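Local coordinates for unique short US2 glycoprotein (Human herpesvirus 5, PDB 1IM3) that helps the virus evade immunity by redirecting newly made MHC class I heavy chains from the endoplasmic reticulum to the cytosol for proteasomal destruction, at residues L76-V81 with I87-V92. Sequence-based numbering, arbitrary orientation.
Sequences LALRLV and IWLRCV
The side chain of R79 crosses one face of the W88 indole where the two form a non-hydrogen-bonded antiparallel pair, CA atoms 4.5 Å apart. CB of R79 sits 3.8 Å from the centroid of the six-membered ring of W88, almost exactly on the ring normal, a CH-pi contact. CG lies over the CE2 side of that same face, and CD of R79 comes within 3.7 Å of CZ2 of W88. With CG anti to the backbone N (chi1 173°) and the chain extended to NE, the methylenes slant across the ring to its rim while the guanidinium passes beyond, its plane 65° from the indole. NH1 there forms a salt bridge with D33 and a hydrogen bond to the backbone of another protein's chain. Arginine offers both a greasy shaft and a charged end; the broad indole gives that shaft a flat apolar face, and also packs on the other protein's backbone. Small A77 brings its CB to the ring edge, 4.2 Å from CZ3 of W88.

On the opposite face of the sheet, four leucines and C91 are buried between the sheets; I87, its CG1 against CB of L80, is only partly covered. L78 and L89 meet through their CB atoms and both touch W62; CD1 of L80 reaches CD1 of L89 at 4.1 Å. C91 packs its CB on that of L76 and turns SG to C10, a disulfide between the sheets. Six backbone hydrogen bonds, two each at L76–C91, L78–L89 and L80–I87, hold this antiparallel hairpin, whose first strand also pairs with strand 30-37 and whose second is outermost within this chain, in the immunoglobulin-like beta sandwich of the US2 lumenal domain.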
loop_
_atom_site.group_PDB
_atom_site.type_symbol
_atom_site.label_atom_id
_atom_site.label_comp_id
_atom_site.label_asym_id
_atom_site.label_seq_id
_atom_site.Cartn_x
_atom_site.Cartn_y
_atom_site.Cartn_z
ATOM N N LEU D 76 -0.366 25.803 -11.744
ATOM C CA LEU D 76 -0.597 25.304 -10.390
ATOM C C LEU D 76 -1.808 24.380 -10.465
ATOM O O LEU D 76 -2.901 24.816 -10.835
ATOM C CB LEU D 76 -0.907 26.448 -9.404
ATOM C CG LEU D 76 -1.336 26.001 -7.985
ATOM C CD1 LEU D 76 -0.187 25.275 -7.315
ATOM C CD2 LEU D 76 -1.740 27.189 -7.144
ATOM N N ALA D 77 -1.612 23.102 -10.160
ATOM C CA ALA D 77 -2.721 22.152 -10.143
ATOM C C ALA D 77 -3.046 21.996 -8.664
ATOM O O ALA D 77 -2.257 21.458 -7.896
ATOM C CB ALA D 77 -2.315 20.817 -10.729
ATOM N N LEU D 78 -4.214 22.470 -8.272
ATOM C CA LEU D 78 -4.607 22.431 -6.881
ATOM C C LEU D 78 -5.698 21.421 -6.592
ATOM O O LEU D 78 -6.855 21.624 -6.960
ATOM C CB LEU D 78 -5.060 23.828 -6.461
ATOM C CG LEU D 78 -5.331 24.082 -4.981
ATOM C CD1 LEU D 78 -4.123 23.661 -4.151
ATOM C CD2 LEU D 78 -5.632 25.578 -4.784
ATOM N N ARG D 79 -5.331 20.320 -5.944
ATOM C CA ARG D 79 -6.302 19.301 -5.580
ATOM C C ARG D 79 -6.780 19.628 -4.174
ATOM O O ARG D 79 -5.984 19.858 -3.277
ATOM C CB ARG D 79 -5.675 17.899 -5.613
ATOM C CG ARG D 79 -6.588 16.780 -5.089
ATOM C CD ARG D 79 -5.958 15.381 -5.207
ATOM N NE ARG D 79 -6.806 14.361 -4.593
ATOM C CZ ARG D 79 -6.720 13.974 -3.322
ATOM N NH1 ARG D 79 -5.812 14.506 -2.495
ATOM N NH2 ARG D 79 -7.555 13.062 -2.872
ATOM N N LEU D 80 -8.086 19.678 -3.990
ATOM C CA LEU D 80 -8.623 19.990 -2.680
ATOM C C LEU D 80 -9.653 18.949 -2.317
ATOM O O LEU D 80 -10.352 18.446 -3.190
ATOM C CB LEU D 80 -9.312 21.359 -2.690
ATOM C CG LEU D 80 -8.489 22.600 -3.004
ATOM C CD1 LEU D 80 -9.410 23.803 -3.064
ATOM C CD2 LEU D 80 -7.417 22.807 -1.930
ATOM N N VAL D 81 -9.719 18.570 -1.049
ATOM C CA VAL D 81 -10.779 17.662 -0.671
ATOM C C VAL D 81 -11.441 18.341 0.517
ATOM O O VAL D 81 -10.823 18.616 1.544
ATOM C CB VAL D 81 -10.296 16.196 -0.411
ATOM C CG1 VAL D 81 -8.802 16.099 -0.478
ATOM C CG2 VAL D 81 -10.882 15.660 0.863
ATOM N N ILE D 87 -12.033 18.200 -5.573
ATOM C CA ILE D 87 -12.182 19.148 -6.668
ATOM C C ILE D 87 -10.789 19.606 -7.041
ATOM O O ILE D 87 -9.936 19.763 -6.163
ATOM C CB ILE D 87 -13.012 20.400 -6.288
ATOM C CG1 ILE D 87 -12.314 21.191 -5.197
ATOM C CG2 ILE D 87 -14.396 19.989 -5.831
ATOM C CD1 ILE D 87 -13.014 22.472 -4.870
ATOM N N TRP D 88 -10.559 19.783 -8.335
ATOM C CA TRP D 88 -9.285 20.267 -8.810
ATOM C C TRP D 88 -9.455 21.685 -9.333
ATOM O O TRP D 88 -10.439 21.980 -10.008
ATOM C CB TRP D 88 -8.765 19.389 -9.945
ATOM C CG TRP D 88 -8.286 18.043 -9.520
ATOM C CD1 TRP D 88 -9.052 16.951 -9.224
ATOM C CD2 TRP D 88 -6.926 17.621 -9.405
ATOM N NE1 TRP D 88 -8.252 15.872 -8.941
ATOM C CE2 TRP D 88 -6.941 16.257 -9.046
ATOM C CE3 TRP D 88 -5.689 18.265 -9.580
ATOM C CZ2 TRP D 88 -5.767 15.512 -8.865
ATOM C CZ3 TRP D 88 -4.519 17.522 -9.405
ATOM C CH2 TRP D 88 -4.573 16.157 -9.048
ATOM N N LEU D 89 -8.510 22.557 -9.002
ATOM C CA LEU D 89 -8.508 23.916 -9.517
ATOM C C LEU D 89 -7.235 24.006 -10.344
ATOM O O LEU D 89 -6.299 23.258 -10.121
ATOM C CB LEU D 89 -8.451 24.957 -8.387
ATOM C CG LEU D 89 -9.744 25.317 -7.657
ATOM C CD1 LEU D 89 -10.332 24.088 -7.019
ATOM C CD2 LEU D 89 -9.454 26.354 -6.597
ATOM N N ARG D 90 -7.206 24.912 -11.307
ATOM C CA ARG D 90 -6.020 25.106 -12.122
ATOM C C ARG D 90 -5.739 26.614 -12.108
ATOM O O ARG D 90 -6.660 27.389 -12.281
ATOM C CB ARG D 90 -6.300 24.574 -13.528
ATOM C CG ARG D 90 -5.066 24.374 -14.388
ATOM C CD ARG D 90 -5.341 23.392 -15.528
ATOM N NE ARG D 90 -4.407 23.572 -16.641
ATOM C CZ ARG D 90 -4.456 24.579 -17.517
ATOM N NH1 ARG D 90 -5.398 25.514 -17.429
ATOM N NH2 ARG D 90 -3.553 24.651 -18.489
ATOM N N CYS D 91 -4.494 27.029 -11.854
ATOM C CA CYS D 91 -4.142 28.451 -11.825
ATOM C C CYS D 91 -2.935 28.697 -12.737
ATOM O O CYS D 91 -1.904 28.040 -12.589
ATOM C CB CYS D 91 -3.790 28.932 -10.393
ATOM S SG CYS D 91 -3.377 30.712 -10.412
ATOM N N VAL D 92 -3.076 29.637 -13.673
ATOM C CA VAL D 92 -1.994 29.998 -14.581
ATOM C C VAL D 92 -1.324 31.259 -14.036
ATOM O O VAL D 92 -1.984 32.275 -13.818
ATOM C CB VAL D 92 -2.521 30.307 -15.993
ATOM C CG1 VAL D 92 -1.362 30.563 -16.935
ATOM C CG2 VAL D 92 -3.368 29.150 -16.489
#